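Local coordinates for divalent-cation tolerance protein CutA (Thermus thermophilus, PDB 1NZA) that is probably involved in resistance toward heavy metals and probably binds copper, acting as a homotrimer of the CutA family, at residues A[62-67]-A[82-87]. Residues are numbered along the deposited sequence; the frame is centred on the assembly and turned at random.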
ATOM      1  N   HIS A  62      -0.804  -7.420  18.367  1.00 27.80           N
ATOM      2  CA  HIS A  62      -0.310  -8.361  19.366  1.00 29.25           C
ATOM      3  C   HIS A  62       0.855  -9.190  18.838  1.00 28.95           C
ATOM      4  O   HIS A  62       1.750  -9.572  19.596  1.00 28.46           O
ATOM      5  CB  HIS A  62      -1.433  -9.289  19.837  1.00 32.72           C
ATOM      6  CG  HIS A  62      -1.000 -10.285  20.869  1.00 37.59           C
ATOM      7  ND1 HIS A  62      -0.268 -11.411  20.558  1.00 39.13           N
ATOM      8  CD2 HIS A  62      -1.171 -10.308  22.213  1.00 38.99           C
ATOM      9  CE1 HIS A  62      -0.008 -12.086  21.664  1.00 40.21           C
ATOM     10  NE2 HIS A  62      -0.545 -11.438  22.682  1.00 40.94           N
ATOM     11  N   ALA A  63       0.845  -9.466  17.539  1.00 26.82           N
ATOM     12  CA  ALA A  63       1.906 -10.252  16.925  1.00 25.85           C
ATOM     13  C   ALA A  63       3.071  -9.379  16.481  1.00 24.82           C
ATOM     14  O   ALA A  63       4.203  -9.847  16.394  1.00 25.45           O
ATOM     15  CB  ALA A  63       1.356 -11.028  15.728  1.00 25.79           C
ATOM     16  N   PHE A  64       2.793  -8.104  16.223  1.00 25.17           N
ATOM     17  CA  PHE A  64       3.819  -7.179  15.748  1.00 25.23           C
ATOM     18  C   PHE A  64       5.169  -7.225  16.460  1.00 25.60           C
ATOM     19  O   PHE A  64       6.208  -7.283  15.806  1.00 23.86           O
ATOM     20  CB  PHE A  64       3.298  -5.736  15.760  1.00 25.14           C
ATOM     21  CG  PHE A  64       4.173  -4.785  14.994  1.00 24.89           C
ATOM     22  CD1 PHE A  64       4.271  -4.876  13.608  1.00 25.18           C
ATOM     23  CD2 PHE A  64       4.928  -3.826  15.657  1.00 24.59           C
ATOM     24  CE1 PHE A  64       5.110  -4.034  12.893  1.00 22.60           C
ATOM     25  CE2 PHE A  64       5.777  -2.974  14.949  1.00 24.34           C
ATOM     26  CZ  PHE A  64       5.866  -3.079  13.561  1.00 25.01           C
ATOM     27  N   PRO A  65       5.184  -7.177  17.805  1.00 26.37           N
ATOM     28  CA  PRO A  65       6.469  -7.220  18.510  1.00 26.78           C
ATOM     29  C   PRO A  65       7.291  -8.449  18.128  1.00 26.03           C
ATOM     30  O   PRO A  65       8.502  -8.360  17.930  1.00 27.54           O
ATOM     31  CB  PRO A  65       6.056  -7.240  19.983  1.00 26.64           C
ATOM     32  CG  PRO A  65       4.767  -6.485  19.978  1.00 28.29           C
ATOM     33  CD  PRO A  65       4.069  -7.032  18.756  1.00 26.60           C
ATOM     34  N   LYS A  66       6.622  -9.593  18.027  1.00 26.93           N
ATOM     35  CA  LYS A  66       7.284 -10.841  17.671  1.00 27.62           C
ATOM     36  C   LYS A  66       7.657 -10.820  16.193  1.00 26.52           C
ATOM     37  O   LYS A  66       8.688 -11.357  15.791  1.00 26.25           O
ATOM     38  CB  LYS A  66       6.373 -12.037  17.964  1.00 28.66           C
ATOM     39  CG  LYS A  66       6.047 -12.243  19.441  1.00 31.16           C
ATOM     40  CD  LYS A  66       5.101 -11.177  19.978  1.00 34.43           C
ATOM     41  CE  LYS A  66       4.764 -11.430  21.442  1.00 35.66           C
ATOM     42  NZ  LYS A  66       3.837 -10.402  21.994  1.00 38.01           N
ATOM     43  N   LEU A  67       6.812 -10.190  15.386  1.00 26.58           N
ATOM     44  CA  LEU A  67       7.075 -10.089  13.959  1.00 24.31           C
ATOM     45  C   LEU A  67       8.355  -9.295  13.728  1.00 25.59           C
ATOM     46  O   LEU A  67       9.208  -9.700  12.936  1.00 25.59           O
ATOM     47  CB  LEU A  67       5.892  -9.422  13.257  1.00 24.00           C
ATOM     48  CG  LEU A  67       6.012  -9.139  11.759  1.00 21.39           C
ATOM     49  CD1 LEU A  67       4.627  -9.035  11.153  1.00 25.35           C
ATOM     50  CD2 LEU A  67       6.796  -7.862  11.536  1.00 21.34           C
ATOM     51  N   ILE A  82      10.141  -1.659   8.519  1.00 18.55           N
ATOM     52  CA  ILE A  82       9.007  -2.410   9.044  1.00 18.84           C
ATOM     53  C   ILE A  82       8.030  -1.364   9.563  1.00 20.43           C
ATOM     54  O   ILE A  82       8.218  -0.829  10.658  1.00 21.10           O
ATOM     55  CB  ILE A  82       9.384  -3.324  10.233  1.00 17.69           C
ATOM     56  CG1 ILE A  82      10.614  -4.163   9.889  1.00 20.60           C
ATOM     57  CG2 ILE A  82       8.209  -4.243  10.566  1.00 18.23           C
ATOM     58  CD1 ILE A  82      11.070  -5.076  11.021  1.00 21.14           C
ATOM     59  N   VAL A  83       7.001  -1.054   8.779  1.00 19.73           N
ATOM     60  CA  VAL A  83       6.018  -0.059   9.196  1.00 19.13           C
ATOM     61  C   VAL A  83       4.615  -0.641   9.136  1.00 19.12           C
ATOM     62  O   VAL A  83       4.244  -1.285   8.156  1.00 18.78           O
ATOM     63  CB  VAL A  83       6.082   1.207   8.308  1.00 19.50           C
ATOM     64  CG1 VAL A  83       7.498   1.792   8.329  1.00 21.55           C
ATOM     65  CG2 VAL A  83       5.649   0.880   6.889  1.00 22.03           C
ATOM     66  N   ALA A  84       3.837  -0.414  10.190  1.00 17.02           N
ATOM     67  CA  ALA A  84       2.476  -0.930  10.256  1.00 16.39           C
ATOM     68  C   ALA A  84       1.436   0.153   9.996  1.00 17.24           C
ATOM     69  O   ALA A  84       1.503   1.241  10.569  1.00 18.10           O
ATOM     70  CB  ALA A  84       2.226  -1.561  11.626  1.00 16.11           C
ATOM     71  N   LEU A  85       0.478  -0.155   9.125  1.00 14.70           N
ATOM     72  CA  LEU A  85      -0.606   0.764   8.799  1.00 15.36           C
ATOM     73  C   LEU A  85      -1.853   0.165   9.436  1.00 14.85           C
ATOM     74  O   LEU A  85      -2.119  -1.023   9.298  1.00 17.09           O
ATOM     75  CB  LEU A  85      -0.795   0.856   7.285  1.00 16.38           C
ATOM     76  CG  LEU A  85       0.461   1.181   6.478  1.00 15.83           C
ATOM     77  CD1 LEU A  85       0.094   1.218   5.007  1.00 15.64           C
ATOM     78  CD2 LEU A  85       1.041   2.520   6.909  1.00 17.11           C
ATOM     79  N   PRO A  86      -2.653   0.985  10.126  1.00 16.99           N
ATOM     80  CA  PRO A  86      -3.851   0.435  10.761  1.00 16.67           C
ATOM     81  C   PRO A  86      -4.999   0.095   9.815  1.00 16.30           C
ATOM     82  O   PRO A  86      -5.252   0.819   8.857  1.00 16.98           O
ATOM     83  CB  PRO A  86      -4.233   1.530  11.751  1.00 17.39           C
ATOM     84  CG  PRO A  86      -3.912   2.777  10.971  1.00 17.32           C
ATOM     85  CD  PRO A  86      -2.568   2.445  10.322  1.00 16.80           C
ATOM     86  N   ILE A  87      -5.671  -1.022  10.078  1.00 14.31           N
ATOM     87  CA  ILE A  87      -6.828  -1.421   9.285  1.00 15.02           C
ATOM     88  C   ILE A  87      -8.052  -0.849  10.004  1.00 16.87           C
ATOM     89  O   ILE A  87      -8.401  -1.290  11.112  1.00 18.71           O
ATOM     90  CB  ILE A  87      -6.954  -2.964   9.180  1.00 16.03           C
ATOM     91  CG1 ILE A  87      -5.813  -3.512   8.311  1.00 16.85           C
ATOM     92  CG2 ILE A  87      -8.322  -3.345   8.593  1.00 14.43           C
ATOM     93  CD1 ILE A  87      -5.763  -5.025   8.193  1.00 14.93           C
TER
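I82 meets both F64 and L67, and it does so with one methyl group. Its CG2 lies 3.9 Å from CE1 of F64 and is nearly as close to CZ, so it rests against the outer part of the ring at an oblique angle. The same CG2 is 4.0 Å from CD2 of L67. The side chains of L67 and I82 run past each other in opposite directions. With CG1 of I82 beside the backbone N (chi1 -50°), CG2 lies anti to that N and is turned to the helix.

V83 points away from the helix. A84 faces the helix again. Its CB touches F64 at CE1, 4.0 Å away, also obliquely to the ring. CG of F64 is anti to its own N (chi1 -167°), which carries the ring from the start of the helix to the strand, where CE1 touches both I82 and A84. No hydrogen bond joins the two segments. The contact is a small, buried, apolar one.

This is helix-on-sheet packing in the ferredoxin-like fold of CutA. The start of helix 64-74 lies over one face of the antiparallel sheet. F64 also packs on V5 of strand 2-9, the neighbour of strand 82-86, while L67 reaches V57 and T59 of strand 47-60. Strand 82-86 is outermost within its own chain, but V83 and A84 pair antiparallel with a strand of a second subunit, which continues the sheet across the trimer interface.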